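Local coordinates for protein DNA-binding response regulator, merR family (Colwellia psychrerythraea, PDB 3CNB) that probably binds DNA as a merR-type response regulator, this part being its CheY-like signal receiver domain, at residues F9-D22 against L28-Y41. Numbering follows the deposited sequence.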
loop_
_atom_site.group_PDB
_atom_site.type_symbol
_atom_site.label_atom_id
_atom_site.label_comp_id
_atom_site.label_asym_id
_atom_site.label_seq_id
_atom_site.Cartn_x
_atom_site.Cartn_y
_atom_site.Cartn_z
ATOM N N PHE A 9 -11.751 4.130 9.685
ATOM C CA PHE A 9 -10.501 4.330 8.889
ATOM C C PHE A 9 -10.046 2.966 8.375
ATOM O O PHE A 9 -10.043 1.991 9.123
ATOM C CB PHE A 9 -9.429 5.029 9.743
ATOM C CG PHE A 9 -8.033 4.979 9.160
ATOM C CD1 PHE A 9 -6.994 4.407 9.882
ATOM C CD2 PHE A 9 -7.758 5.506 7.912
ATOM C CE1 PHE A 9 -5.707 4.346 9.367
ATOM C CE2 PHE A 9 -6.476 5.443 7.382
ATOM C CZ PHE A 9 -5.452 4.857 8.116
ATOM N N SER A 10 -9.676 2.900 7.097
ATOM C CA SER A 10 -9.560 1.621 6.410
ATOM C C SER A 10 -8.263 1.468 5.609
ATOM O O SER A 10 -7.886 2.356 4.858
ATOM C CB SER A 10 -10.788 1.419 5.516
ATOM O OG SER A 10 -10.859 0.100 5.046
ATOM N N ILE A 11 -7.569 0.343 5.784
ATOM C CA ILE A 11 -6.323 0.117 5.064
ATOM C C ILE A 11 -6.419 -1.180 4.305
ATOM O O ILE A 11 -6.814 -2.189 4.869
ATOM C CB ILE A 11 -5.095 0.054 6.015
ATOM C CG1 ILE A 11 -4.872 1.398 6.702
ATOM C CG2 ILE A 11 -3.807 -0.325 5.259
ATOM C CD1 ILE A 11 -4.058 1.292 7.969
ATOM N N LEU A 12 -6.035 -1.149 3.024
ATOM C CA LEU A 12 -5.942 -2.352 2.196
ATOM C C LEU A 12 -4.483 -2.690 1.893
ATOM O O LEU A 12 -3.738 -1.871 1.331
ATOM C CB LEU A 12 -6.717 -2.153 0.867
ATOM C CG LEU A 12 -7.270 -3.263 -0.048
ATOM C CD1 LEU A 12 -6.867 -2.987 -1.499
ATOM C CD2 LEU A 12 -6.911 -4.692 0.351
ATOM N N ILE A 13 -4.096 -3.916 2.221
ATOM C CA ILE A 13 -2.753 -4.412 1.965
ATOM C C ILE A 13 -2.783 -5.361 0.784
ATOM O O ILE A 13 -3.470 -6.380 0.828
ATOM C CB ILE A 13 -2.151 -5.149 3.214
ATOM C CG1 ILE A 13 -1.953 -4.178 4.375
ATOM C CG2 ILE A 13 -0.816 -5.859 2.882
ATOM C CD1 ILE A 13 -1.943 -4.883 5.712
ATOM N N ILE A 14 -2.043 -5.031 -0.248
ATOM C CA ILE A 14 -1.870 -5.863 -1.400
ATOM C C ILE A 14 -0.527 -6.557 -1.385
ATOM O O ILE A 14 0.469 -5.960 -1.625
ATOM C CB ILE A 14 -2.030 -5.062 -2.658
ATOM C CG1 ILE A 14 -3.443 -4.524 -2.776
ATOM C CG2 ILE A 14 -1.685 -5.859 -3.818
ATOM C CD1 ILE A 14 -3.614 -3.391 -3.631
ATOM N N GLU A 15 -0.532 -7.847 -1.123
ATOM C CA GLU A 15 0.666 -8.600 -0.811
ATOM C C GLU A 15 0.487 -10.127 -0.879
ATOM O O GLU A 15 -0.276 -10.662 -0.154
ATOM C CB GLU A 15 1.120 -8.197 0.576
ATOM C CG GLU A 15 2.284 -8.923 1.146
ATOM C CD GLU A 15 3.524 -8.720 0.371
ATOM O OE1 GLU A 15 3.986 -9.666 -0.214
ATOM O OE2 GLU A 15 4.025 -7.635 0.312
ATOM N N ASP A 16 1.224 -10.825 -1.722
ATOM C CA ASP A 16 1.078 -12.272 -1.807
ATOM C C ASP A 16 1.851 -13.109 -0.827
ATOM O O ASP A 16 1.571 -14.259 -0.682
ATOM C CB ASP A 16 1.141 -12.852 -3.227
ATOM C CG ASP A 16 2.358 -12.448 -3.970
ATOM O OD1 ASP A 16 3.168 -11.767 -3.373
ATOM O OD2 ASP A 16 2.524 -12.786 -5.124
ATOM N N ASP A 17 2.811 -12.510 -0.142
ATOM C CA ASP A 17 3.542 -13.179 0.934
ATOM C C ASP A 17 2.669 -13.171 2.185
ATOM O O ASP A 17 2.490 -12.132 2.815
ATOM C CB ASP A 17 4.880 -12.475 1.171
ATOM C CG ASP A 17 5.802 -13.216 2.138
ATOM O OD1 ASP A 17 5.350 -14.043 2.957
ATOM O OD2 ASP A 17 7.015 -12.935 2.082
ATOM N N LYS A 18 2.153 -14.345 2.546
ATOM C CA LYS A 18 1.218 -14.514 3.654
ATOM C C LYS A 18 1.782 -14.136 5.027
ATOM O O LYS A 18 1.122 -13.429 5.786
ATOM C CB LYS A 18 0.721 -15.958 3.698
ATOM C CG LYS A 18 -0.763 -16.118 3.960
ATOM C CD LYS A 18 -1.122 -16.099 5.434
ATOM C CE LYS A 18 -2.577 -16.513 5.635
ATOM N NZ LYS A 18 -3.019 -16.358 7.043
ATOM N N GLU A 19 2.983 -14.624 5.340
ATOM C CA GLU A 19 3.614 -14.382 6.637
ATOM C C GLU A 19 3.883 -12.898 6.848
ATOM O O GLU A 19 3.622 -12.364 7.926
ATOM C CB GLU A 19 4.926 -15.156 6.743
ATOM C CG GLU A 19 4.795 -16.592 7.239
ATOM C CD GLU A 19 6.150 -17.180 7.649
ATOM O OE1 GLU A 19 6.441 -18.338 7.270
ATOM O OE2 GLU A 19 6.929 -16.474 8.339
ATOM N N PHE A 20 4.407 -12.254 5.801
ATOM C CA PHE A 20 4.654 -10.819 5.788
ATOM C C PHE A 20 3.362 -9.994 5.837
ATOM O O PHE A 20 3.291 -8.995 6.563
ATOM C CB PHE A 20 5.501 -10.404 4.578
ATOM C CG PHE A 20 5.841 -8.941 4.570
ATOM C CD1 PHE A 20 6.675 -8.398 5.563
ATOM C CD2 PHE A 20 5.298 -8.094 3.602
ATOM C CE1 PHE A 20 6.957 -7.025 5.566
ATOM C CE2 PHE A 20 5.578 -6.730 3.591
ATOM C CZ PHE A 20 6.405 -6.187 4.569
ATOM N N ALA A 21 2.347 -10.416 5.081
ATOM C CA ALA A 21 1.046 -9.746 5.086
ATOM C C ALA A 21 0.393 -9.766 6.459
ATOM O O ALA A 21 -0.300 -8.812 6.823
ATOM C CB ALA A 21 0.096 -10.362 4.039
ATOM N N ASP A 22 0.606 -10.848 7.212
ATOM C CA ASP A 22 0.024 -10.988 8.553
ATOM C C ASP A 22 0.806 -10.137 9.552
ATOM O O ASP A 22 0.238 -9.636 10.520
ATOM C CB ASP A 22 0.027 -12.453 9.028
ATOM C CG ASP A 22 -0.933 -13.361 8.229
ATOM O OD1 ASP A 22 -1.656 -12.880 7.325
ATOM O OD2 ASP A 22 -0.938 -14.582 8.512
ATOM N N LEU A 28 0.123 -2.787 11.822
ATOM C CA LEU A 28 -0.771 -1.678 11.575
ATOM C C LEU A 28 -1.995 -1.683 12.493
ATOM O O LEU A 28 -2.524 -0.617 12.806
ATOM C CB LEU A 28 -1.170 -1.623 10.104
ATOM C CG LEU A 28 -0.098 -1.313 9.073
ATOM C CD1 LEU A 28 -0.700 -1.478 7.655
ATOM C CD2 LEU A 28 0.412 0.081 9.293
ATOM N N GLU A 29 -2.442 -2.861 12.937
ATOM C CA GLU A 29 -3.500 -2.949 13.973
ATOM C C GLU A 29 -3.027 -2.468 15.339
ATOM O O GLU A 29 -3.795 -1.834 16.065
ATOM C CB GLU A 29 -4.074 -4.374 14.096
ATOM C CG GLU A 29 -4.864 -4.794 12.846
ATOM C CD GLU A 29 -5.423 -6.201 12.891
ATOM O OE1 GLU A 29 -4.878 -7.061 13.623
ATOM O OE2 GLU A 29 -6.413 -6.443 12.168
ATOM N N ASN A 30 -1.781 -2.797 15.693
ATOM C CA ASN A 30 -1.124 -2.256 16.894
ATOM C C ASN A 30 -1.112 -0.729 16.849
ATOM O O ASN A 30 -1.469 -0.083 17.815
ATOM C CB ASN A 30 0.321 -2.767 17.023
ATOM C CG ASN A 30 0.403 -4.258 17.304
ATOM O OD1 ASN A 30 -0.605 -4.905 17.563
ATOM N ND2 ASN A 30 1.618 -4.820 17.223
ATOM N N LEU A 31 -0.703 -0.177 15.707
ATOM C CA LEU A 31 -0.583 1.268 15.491
ATOM C C LEU A 31 -1.937 1.972 15.470
ATOM O O LEU A 31 -2.074 3.073 15.990
ATOM C CB LEU A 31 0.112 1.524 14.148
ATOM C CG LEU A 31 1.316 2.455 14.042
ATOM C CD1 LEU A 31 1.555 2.752 12.576
ATOM C CD2 LEU A 31 1.139 3.748 14.839
ATOM N N PHE A 32 -2.932 1.349 14.847
ATOM C CA PHE A 32 -4.249 1.970 14.726
ATOM C C PHE A 32 -5.309 0.981 15.194
ATOM O O PHE A 32 -5.883 0.288 14.355
ATOM C CB PHE A 32 -4.550 2.356 13.264
ATOM C CG PHE A 32 -3.526 3.264 12.625
ATOM C CD1 PHE A 32 -2.670 2.779 11.636
ATOM C CD2 PHE A 32 -3.456 4.612 12.964
ATOM C CE1 PHE A 32 -1.725 3.606 11.027
ATOM C CE2 PHE A 32 -2.508 5.459 12.356
ATOM C CZ PHE A 32 -1.643 4.955 11.385
ATOM N N PRO A 33 -5.593 0.925 16.522
ATOM C CA PRO A 33 -6.517 -0.057 17.115
ATOM C C PRO A 33 -7.970 0.053 16.624
ATOM O O PRO A 33 -8.743 -0.889 16.796
ATOM C CB PRO A 33 -6.457 0.260 18.618
ATOM C CG PRO A 33 -5.210 1.017 18.811
ATOM C CD PRO A 33 -5.050 1.822 17.554
ATOM N N TYR A 34 -8.328 1.178 16.010
ATOM C CA TYR A 34 -9.680 1.384 15.480
ATOM C C TYR A 34 -9.786 1.326 13.943
ATOM O O TYR A 34 -10.875 1.487 13.400
ATOM C CB TYR A 34 -10.282 2.694 16.023
ATOM C CG TYR A 34 -10.381 2.717 17.530
ATOM C CD1 TYR A 34 -11.410 2.046 18.188
ATOM C CD2 TYR A 34 -9.429 3.387 18.300
ATOM C CE1 TYR A 34 -11.498 2.047 19.575
ATOM C CE2 TYR A 34 -9.506 3.395 19.693
ATOM C CZ TYR A 34 -10.542 2.725 20.322
ATOM O OH TYR A 34 -10.624 2.726 21.697
ATOM N N ALA A 35 -8.671 1.103 13.245
ATOM C CA ALA A 35 -8.719 0.955 11.787
ATOM C C ALA A 35 -9.219 -0.428 11.389
ATOM O O ALA A 35 -9.028 -1.391 12.124
ATOM C CB ALA A 35 -7.363 1.191 11.179
ATOM N N LYS A 36 -9.865 -0.539 10.233
ATOM C CA LYS A 36 -10.037 -1.867 9.672
ATOM C C LYS A 36 -8.992 -2.130 8.588
ATOM O O LYS A 36 -8.787 -1.324 7.691
ATOM C CB LYS A 36 -11.494 -2.191 9.281
ATOM C CG LYS A 36 -12.085 -1.467 8.106
ATOM C CD LYS A 36 -13.611 -1.665 8.108
ATOM C CE LYS A 36 -14.160 -2.063 6.726
ATOM N NZ LYS A 36 -13.934 -1.051 5.648
ATOM N N ILE A 37 -8.297 -3.249 8.742
ATOM C CA ILE A 37 -7.182 -3.606 7.891
ATOM C C ILE A 37 -7.605 -4.844 7.136
ATOM O O ILE A 37 -8.068 -5.803 7.734
ATOM C CB ILE A 37 -5.935 -3.947 8.711
ATOM C CG1 ILE A 37 -5.764 -2.967 9.880
ATOM C CG2 ILE A 37 -4.713 -3.972 7.826
ATOM C CD1 ILE A 37 -4.834 -1.850 9.644
ATOM N N LYS A 38 -7.491 -4.801 5.812
ATOM C CA LYS A 38 -7.815 -5.946 4.975
ATOM C C LYS A 38 -6.643 -6.316 4.077
ATOM O O LYS A 38 -5.825 -5.457 3.713
ATOM C CB LYS A 38 -9.084 -5.686 4.158
ATOM C CG LYS A 38 -10.336 -5.432 5.010
ATOM C CD LYS A 38 -10.988 -6.723 5.493
ATOM C CE LYS A 38 -12.023 -6.441 6.579
ATOM N NZ LYS A 38 -12.206 -7.615 7.480
ATOM N N ILE A 39 -6.536 -7.614 3.774
ATOM C CA ILE A 39 -5.503 -8.135 2.889
ATOM C C ILE A 39 -6.084 -8.700 1.593
ATOM O O ILE A 39 -7.043 -9.464 1.614
ATOM C CB ILE A 39 -4.637 -9.247 3.554
ATOM C CG1 ILE A 39 -4.124 -8.806 4.924
ATOM C CG2 ILE A 39 -3.466 -9.599 2.674
ATOM C CD1 ILE A 39 -3.719 -9.977 5.809
ATOM N N ALA A 40 -5.477 -8.308 0.479
ATOM C CA ALA A 40 -5.694 -8.947 -0.794
ATOM C C ALA A 40 -4.423 -9.729 -1.142
ATOM O O ALA A 40 -3.331 -9.152 -1.297
ATOM C CB ALA A 40 -6.013 -7.916 -1.826
ATOM N N TYR A 41 -4.573 -11.055 -1.238
ATOM C CA TYR A 41 -3.449 -11.969 -1.426
ATOM C C TYR A 41 -3.136 -12.242 -2.872
ATOM O O TYR A 41 -2.144 -12.899 -3.175
ATOM C CB TYR A 41 -3.730 -13.317 -0.748
ATOM C CG TYR A 41 -3.721 -13.291 0.767
ATOM C CD1 TYR A 41 -2.535 -13.126 1.477
ATOM C CD2 TYR A 41 -4.902 -13.443 1.486
ATOM C CE1 TYR A 41 -2.532 -13.104 2.876
ATOM C CE2 TYR A 41 -4.909 -13.426 2.871
ATOM C CZ TYR A 41 -3.724 -13.255 3.558
ATOM O OH TYR A 41 -3.748 -13.248 4.936
#
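The ring of Tyr-41 overlaps the aliphatic chain of Lys-18 and the methyl of Ala-21, while Ile-39 CG2 lies over one face, offset toward the rim. Its hydroxyl, 3.2 Å from Asp-22 OD1 at the ring edge, makes a weak hydrogen bond. Lys-18, bent at its second torsion (chi2 -85°), passes CE 3.5 Å from Tyr-41 OH and carries NZ to the syn lone pair of Asp-22 OD2, a salt bridge that leaves OD1 to the phenol. With an alanine here in place of Tyr-41, Asp-22 OD1 would lose its phenol donor, and the chain of Lys-18 would probably be freer to turn.

At the other end Phe-9 sets its edge against the face of Phe-32, CE1 poised over the ring centre with the planes at 77°, a T-shaped pair. Between these aromatic ends, strands 10-14 and 36-40 run parallel, joined by six backbone hydrogen bonds from Phe-9 O to Glu-15 N. On the face turned to helix 18-31, Ile-11 CD1 lies 3.6 Å from Ile-37 CD1, the two side chains side by side. Ile-13 CD1 meets Leu-28 CD1 tip to tip at 4.1 Å.

This is the first beta-alpha-beta unit of the receiver fold, with 36-40 an outermost strand and 57-61 on the other side of 10-14. Beyond the strand, the Glu-15 carboxylate lies close to like-charged Asp-61, the predicted phosphorylation site, and is salt-bridged by Lys-113; Asp-16 OD2 accepts from Val-65 N. Apolar contacts and regular backbone bonds thus join the strands, whereas Tyr-41 adds a weak bond to a carboxylate already held by Lys-18.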